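PDB 4HVT: post-proline cleaving enzyme from Rickettsia typhi, which probably cleaves oligopeptides after proline residues as a serine-type endopeptidase of the prolyl oligopeptidase family. Local coordinates for residues 299-304 against 377-382; 246-251 against 325-330. All blocks are in the same frame, centred on the assembly; numbering follows the deposited sequence.

Contact 1 (299-304 against 377-382); sequences KEYVFW and FTLENE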
loop_
_atom_site.group_PDB
_atom_site.type_symbol
_atom_site.label_atom_id
_atom_site.label_comp_id
_atom_site.label_asym_id
_atom_site.label_seq_id
_atom_site.Cartn_x
_atom_site.Cartn_y
_atom_site.Cartn_z
ATOM N N LYS A 299 -9.544 -25.091 2.726
ATOM C CA LYS A 299 -10.415 -26.007 3.458
ATOM C C LYS A 299 -10.444 -25.541 4.924
ATOM O O LYS A 299 -10.576 -24.364 5.175
ATOM C CB LYS A 299 -10.002 -27.488 3.270
ATOM C CG LYS A 299 -9.752 -27.861 1.830
ATOM C CD LYS A 299 -10.914 -27.743 0.990
ATOM C CE LYS A 299 -10.824 -28.820 -0.140
ATOM N NZ LYS A 299 -12.038 -28.671 -0.950
ATOM N N GLU A 300 -10.283 -26.449 5.866
ATOM C CA GLU A 300 -10.339 -26.095 7.300
ATOM C C GLU A 300 -8.963 -25.740 7.896
ATOM O O GLU A 300 -8.844 -25.599 9.100
ATOM C CB GLU A 300 -10.970 -27.275 8.082
ATOM C CG GLU A 300 -12.443 -27.435 7.733
ATOM C CD GLU A 300 -13.167 -28.504 8.506
ATOM O OE1 GLU A 300 -12.611 -29.005 9.505
ATOM O OE2 GLU A 300 -14.321 -28.875 8.088
ATOM N N TYR A 301 -7.947 -25.499 7.064
ATOM C CA TYR A 301 -6.594 -25.192 7.521
ATOM C C TYR A 301 -6.279 -23.700 7.328
ATOM O O TYR A 301 -6.767 -23.130 6.343
ATOM C CB TYR A 301 -5.571 -26.044 6.760
ATOM C CG TYR A 301 -5.678 -27.491 7.165
ATOM C CD1 TYR A 301 -6.716 -28.284 6.691
ATOM C CD2 TYR A 301 -4.816 -28.029 8.098
ATOM C CE1 TYR A 301 -6.878 -29.575 7.109
ATOM C CE2 TYR A 301 -4.965 -29.332 8.506
ATOM C CZ TYR A 301 -6.011 -30.086 8.031
ATOM O OH TYR A 301 -6.208 -31.373 8.469
ATOM N N VAL A 302 -5.451 -23.115 8.178
ATOM C CA VAL A 302 -5.076 -21.729 8.154
ATOM C C VAL A 302 -3.570 -21.610 8.115
ATOM O O VAL A 302 -2.875 -22.483 8.612
ATOM C CB VAL A 302 -5.650 -20.947 9.372
ATOM C CG1 VAL A 302 -7.155 -20.749 9.237
ATOM C CG2 VAL A 302 -5.345 -21.681 10.630
ATOM N N PHE A 303 -3.091 -20.591 7.411
ATOM C CA PHE A 303 -1.664 -20.338 7.204
ATOM C C PHE A 303 -1.236 -19.132 7.962
ATOM O O PHE A 303 -1.854 -18.076 7.830
ATOM C CB PHE A 303 -1.377 -20.090 5.730
ATOM C CG PHE A 303 -1.840 -21.211 4.824
ATOM C CD1 PHE A 303 -1.200 -22.393 4.867
ATOM C CD2 PHE A 303 -2.950 -21.078 3.995
ATOM C CE1 PHE A 303 -1.589 -23.460 4.101
ATOM C CE2 PHE A 303 -3.364 -22.152 3.239
ATOM C CZ PHE A 303 -2.710 -23.359 3.330
ATOM N N TRP A 304 -0.108 -19.225 8.691
ATOM C CA TRP A 304 0.361 -18.178 9.552
ATOM C C TRP A 304 1.841 -17.928 9.282
ATOM O O TRP A 304 2.661 -18.858 9.170
ATOM C CB TRP A 304 0.153 -18.531 11.019
ATOM C CG TRP A 304 -1.274 -18.479 11.446
ATOM C CD1 TRP A 304 -2.260 -19.347 11.082
ATOM C CD2 TRP A 304 -1.913 -17.490 12.295
ATOM N NE1 TRP A 304 -3.485 -18.946 11.615
ATOM C CE2 TRP A 304 -3.285 -17.821 12.381
ATOM C CE3 TRP A 304 -1.446 -16.334 12.981
ATOM C CZ2 TRP A 304 -4.192 -17.072 13.148
ATOM C CZ3 TRP A 304 -2.348 -15.604 13.724
ATOM C CH2 TRP A 304 -3.705 -15.992 13.832
ATOM N N PHE A 377 0.321 -26.333 -4.345
ATOM C CA PHE A 377 0.102 -27.621 -3.673
ATOM C C PHE A 377 -1.344 -27.711 -3.240
ATOM O O PHE A 377 -2.118 -26.779 -3.470
ATOM C CB PHE A 377 1.017 -27.847 -2.440
ATOM C CG PHE A 377 0.979 -26.746 -1.464
ATOM C CD1 PHE A 377 1.798 -25.607 -1.629
ATOM C CD2 PHE A 377 0.170 -26.832 -0.363
ATOM C CE1 PHE A 377 1.762 -24.583 -0.701
ATOM C CE2 PHE A 377 0.108 -25.809 0.546
ATOM C CZ PHE A 377 0.931 -24.673 0.390
ATOM N N THR A 378 -1.717 -28.876 -2.726
ATOM C CA THR A 378 -3.031 -29.114 -2.228
ATOM C C THR A 378 -3.010 -30.029 -1.010
ATOM O O THR A 378 -1.968 -30.266 -0.429
ATOM C CB THR A 378 -3.939 -29.598 -3.372
ATOM O OG1 THR A 378 -5.306 -29.624 -2.935
ATOM C CG2 THR A 378 -3.518 -30.981 -3.864
ATOM N N LEU A 379 -4.191 -30.489 -0.607
ATOM C CA LEU A 379 -4.351 -31.533 0.400
ATOM C C LEU A 379 -4.819 -32.813 -0.220
ATOM O O LEU A 379 -5.714 -32.805 -1.062
ATOM C CB LEU A 379 -5.418 -31.154 1.418
ATOM C CG LEU A 379 -5.066 -30.233 2.561
ATOM C CD1 LEU A 379 -6.369 -29.830 3.290
ATOM C CD2 LEU A 379 -4.118 -30.917 3.558
ATOM N N GLU A 380 -4.183 -33.905 0.210
ATOM C CA GLU A 380 -4.552 -35.261 -0.198
ATOM C C GLU A 380 -4.527 -36.076 1.064
ATOM O O GLU A 380 -3.478 -36.190 1.715
ATOM C CB GLU A 380 -3.503 -35.834 -1.103
ATOM C CG GLU A 380 -3.718 -35.635 -2.574
ATOM C CD GLU A 380 -3.085 -36.786 -3.358
ATOM O OE1 GLU A 380 -1.852 -36.972 -3.289
ATOM O OE2 GLU A 380 -3.832 -37.534 -4.008
ATOM N N ASN A 381 -5.670 -36.629 1.448
ATOM C CA ASN A 381 -5.707 -37.485 2.623
ATOM C C ASN A 381 -5.256 -36.723 3.860
ATOM O O ASN A 381 -4.446 -37.222 4.640
ATOM C CB ASN A 381 -4.798 -38.695 2.402
ATOM N N GLU A 382 -5.754 -35.499 4.016
ATOM C CA GLU A 382 -5.367 -34.625 5.100
ATOM C C GLU A 382 -3.840 -34.395 5.221
ATOM O O GLU A 382 -3.367 -33.968 6.280
ATOM C CB GLU A 382 -5.926 -35.127 6.458
ATOM C CG GLU A 382 -7.445 -35.132 6.581
ATOM C CD GLU A 382 -8.069 -33.763 6.363
ATOM O OE1 GLU A 382 -8.087 -32.925 7.307
ATOM O OE2 GLU A 382 -8.560 -33.532 5.235
HETATM O O HOH W 1 -10.233 -30.969 8.051
#
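Y301 reaches from strand 301-305 to L379 and E382 with one flank of its ring and its hydroxyl. CB points at the other segment, and CG lies anti to the carbonyl carbon (chi1 -70°), which aims the ring at the turn beyond strand 371-380. Beyond CG, one side of the ring rests obliquely on the leucine: Y301 CD1 lies 3.8 Å from L379 CD1, and Y301 CE1 3.9 Å from the same methyl. That methyl also takes the flank of the lysine, with K299 CG 4.2 Å from L379 CD1, while the amino end of K299 leads away. The two strands belong to successive antiparallel sheets, consistent with neighbouring blades of the family's N-terminal beta-propeller, so the tyrosine spans from one sheet to the next. H326 and W384 both meet its ring edge-to-face. At the tip, Y301 OH donates a 2.7 Å hydrogen bond to E382 OE1, which lies in the plane of the ring. The carboxylate is turned 51° from that ring, and the hydroxyl comes from above its plane. A water gives a second hydrogen bond to E382 OE1, 3.0 Å from the water oxygen, and a weak one to E300 OE1.

Contact 2 (246-251 against 325-330); sequences GKLLSD and LHFTDL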
loop_
_atom_site.group_PDB
_atom_site.type_symbol
_atom_site.label_atom_id
_atom_site.label_comp_id
_atom_site.label_asym_id
_atom_site.label_seq_id
_atom_site.Cartn_x
_atom_site.Cartn_y
_atom_site.Cartn_z
ATOM N N GLY A 246 -12.995 -10.173 9.972
ATOM C CA GLY A 246 -12.980 -10.728 8.632
ATOM C C GLY A 246 -13.310 -12.199 8.719
ATOM O O GLY A 246 -13.455 -12.732 9.788
ATOM N N LYS A 247 -13.449 -12.887 7.593
ATOM C CA LYS A 247 -13.673 -14.348 7.647
ATOM C C LYS A 247 -12.401 -15.119 7.955
ATOM O O LYS A 247 -11.293 -14.764 7.447
ATOM C CB LYS A 247 -14.209 -14.835 6.334
ATOM C CG LYS A 247 -15.606 -14.370 5.973
ATOM C CD LYS A 247 -16.649 -15.187 6.763
ATOM C CE LYS A 247 -18.043 -14.560 6.839
ATOM N NZ LYS A 247 -18.515 -14.181 5.465
ATOM N N LEU A 248 -12.518 -16.140 8.808
ATOM C CA LEU A 248 -11.389 -17.016 9.092
ATOM C C LEU A 248 -11.011 -17.950 7.907
ATOM O O LEU A 248 -9.838 -18.124 7.554
ATOM C CB LEU A 248 -11.655 -17.836 10.345
ATOM C CG LEU A 248 -10.596 -18.808 10.840
ATOM C CD1 LEU A 248 -9.329 -18.047 11.223
ATOM C CD2 LEU A 248 -11.070 -19.606 12.038
ATOM N N LEU A 249 -12.055 -18.525 7.344
ATOM C CA LEU A 249 -11.967 -19.490 6.207
ATOM C C LEU A 249 -12.704 -18.959 5.002
ATOM O O LEU A 249 -13.326 -17.914 5.044
ATOM C CB LEU A 249 -12.549 -20.850 6.562
ATOM C CG LEU A 249 -12.070 -21.441 7.891
ATOM C CD1 LEU A 249 -12.738 -22.732 8.226
ATOM C CD2 LEU A 249 -10.545 -21.653 7.816
ATOM N N SER A 250 -12.592 -19.666 3.867
ATOM C CA SER A 250 -13.453 -19.383 2.728
ATOM C C SER A 250 -14.924 -19.564 3.148
ATOM O O SER A 250 -15.201 -20.480 3.843
ATOM C CB SER A 250 -13.160 -20.420 1.628
ATOM O OG SER A 250 -14.119 -20.310 0.579
ATOM N N ASP A 251 -15.844 -18.712 2.695
ATOM C CA ASP A 251 -17.269 -18.886 2.896
ATOM C C ASP A 251 -17.710 -20.284 2.416
ATOM O O ASP A 251 -18.689 -20.805 2.874
ATOM C CB ASP A 251 -18.088 -17.864 2.136
ATOM C CG ASP A 251 -18.145 -16.503 2.811
ATOM O OD1 ASP A 251 -18.337 -16.469 4.034
ATOM O OD2 ASP A 251 -18.059 -15.473 2.119
ATOM N N LEU A 325 -1.965 -25.053 10.012
ATOM C CA LEU A 325 -2.622 -25.879 11.043
ATOM C C LEU A 325 -4.123 -25.892 10.818
ATOM O O LEU A 325 -4.742 -24.995 10.259
ATOM C CB LEU A 325 -2.337 -25.432 12.476
ATOM C CG LEU A 325 -2.728 -24.046 12.987
ATOM C CD1 LEU A 325 -2.678 -23.926 14.500
ATOM C CD2 LEU A 325 -1.901 -22.886 12.343
ATOM N N HIS A 326 -4.737 -26.917 11.324
ATOM C CA HIS A 326 -6.205 -26.948 11.357
ATOM C C HIS A 326 -6.758 -25.836 12.232
ATOM O O HIS A 326 -6.173 -25.512 13.296
ATOM C CB HIS A 326 -6.724 -28.280 11.902
ATOM C CG HIS A 326 -8.172 -28.512 11.600
ATOM N ND1 HIS A 326 -9.192 -28.303 12.507
ATOM C CD2 HIS A 326 -8.762 -29.027 10.492
ATOM C CE1 HIS A 326 -10.349 -28.597 11.945
ATOM N NE2 HIS A 326 -10.117 -29.027 10.708
ATOM N N PHE A 327 -7.873 -25.207 11.830
ATOM C CA PHE A 327 -8.327 -23.989 12.585
ATOM C C PHE A 327 -8.642 -24.290 14.051
ATOM O O PHE A 327 -8.405 -23.452 14.877
ATOM C CB PHE A 327 -9.527 -23.276 11.928
ATOM C CG PHE A 327 -10.853 -23.978 12.175
ATOM C CD1 PHE A 327 -11.299 -25.009 11.362
ATOM C CD2 PHE A 327 -11.651 -23.579 13.211
ATOM C CE1 PHE A 327 -12.484 -25.680 11.595
ATOM C CE2 PHE A 327 -12.849 -24.225 13.458
ATOM C CZ PHE A 327 -13.269 -25.265 12.677
ATOM N N THR A 328 -9.058 -25.508 14.356
ATOM C CA THR A 328 -9.400 -25.896 15.748
ATOM C C THR A 328 -8.151 -25.859 16.636
ATOM O O THR A 328 -8.262 -25.567 17.824
ATOM C CB THR A 328 -10.055 -27.265 15.874
ATOM O OG1 THR A 328 -9.178 -28.274 15.349
ATOM C CG2 THR A 328 -11.383 -27.228 15.146
ATOM N N ASP A 329 -6.982 -26.110 16.073
ATOM C CA ASP A 329 -5.745 -26.070 16.845
ATOM C C ASP A 329 -5.356 -24.640 17.208
ATOM O O ASP A 329 -4.537 -24.450 18.103
ATOM C CB ASP A 329 -4.581 -26.749 16.141
ATOM C CG ASP A 329 -4.549 -28.259 16.330
ATOM O OD1 ASP A 329 -5.262 -28.806 17.197
ATOM O OD2 ASP A 329 -3.772 -28.868 15.606
ATOM N N LEU A 330 -5.965 -23.635 16.595
ATOM C CA LEU A 330 -5.719 -22.251 17.026
ATOM C C LEU A 330 -6.095 -21.984 18.461
ATOM O O LEU A 330 -5.503 -21.125 19.085
ATOM C CB LEU A 330 -6.494 -21.269 16.186
ATOM C CG LEU A 330 -6.050 -21.108 14.742
ATOM C CD1 LEU A 330 -7.037 -20.276 13.935
ATOM C CD2 LEU A 330 -4.672 -20.508 14.653
#
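L248 and L249 form a double ridge that meets F327 and L330 where two successive four-stranded sheets adjoin, an arrangement consistent with neighbouring blades of a beta-propeller. The ridge stands just after strand 242-247; F327 and L330 follow strand 322-326, on a short turn of helical backbone angles where L330 N donates a hydrogen bond to F327 O. Both ridge side chains run nearly perpendicular to that of the phenylalanine, one near its root and the other farther out. L248 fills the hollow between F327 and L330 with its forked end: L248 CD2 settles against F327 CB at 4.0 Å, while L248 CD1 meets L330 CD1 at 4.2 Å, the two leucine side chains lying alongside but pointing opposite ways. Its CG stands anti to the backbone N (chi1 -179°), which carries the fork across to the turn. L249 puts its CD1 4.1 Å from F327 CD1. On the face turned away from L248 and L249, T328 CG2 sits 3.6 Å above the F327 ring plane, displaced from its centre. V302 of strand 301-305 touches both ridge leucines, and L257 packs on L249 and F327. Polar links run within each segment instead: K247 NZ forms a salt bridge with D251, entering by the syn lone pair of OD1, and H326 ND1 shares a 2.8 Å hydrogen bond with T328 OG1.

From the N terminus the chain passes 246-251, then 299-304, then 325-330 and finally 377-382, so the two contacts cross. Contact 2 closes its loop at 325-330, after contact 1 has already opened; contact 1 closes at 377-382. Their common ground is the sheet of strands 293-298, 301-305, 322-326 and 341-344. Contact 2 ties this sheet to the preceding one, through the loop that follows strand 242-247, and contact 1 ties it to the following one, through the end of strand 371-380 and the turn after it. Strands 301-305 and 322-326 are neighbours, and the two contacts meet there: V302 N lies 2.9 Å from L325 O, and E300 OE1 2.8 Å from H326 NE2, both probable hydrogen bonds.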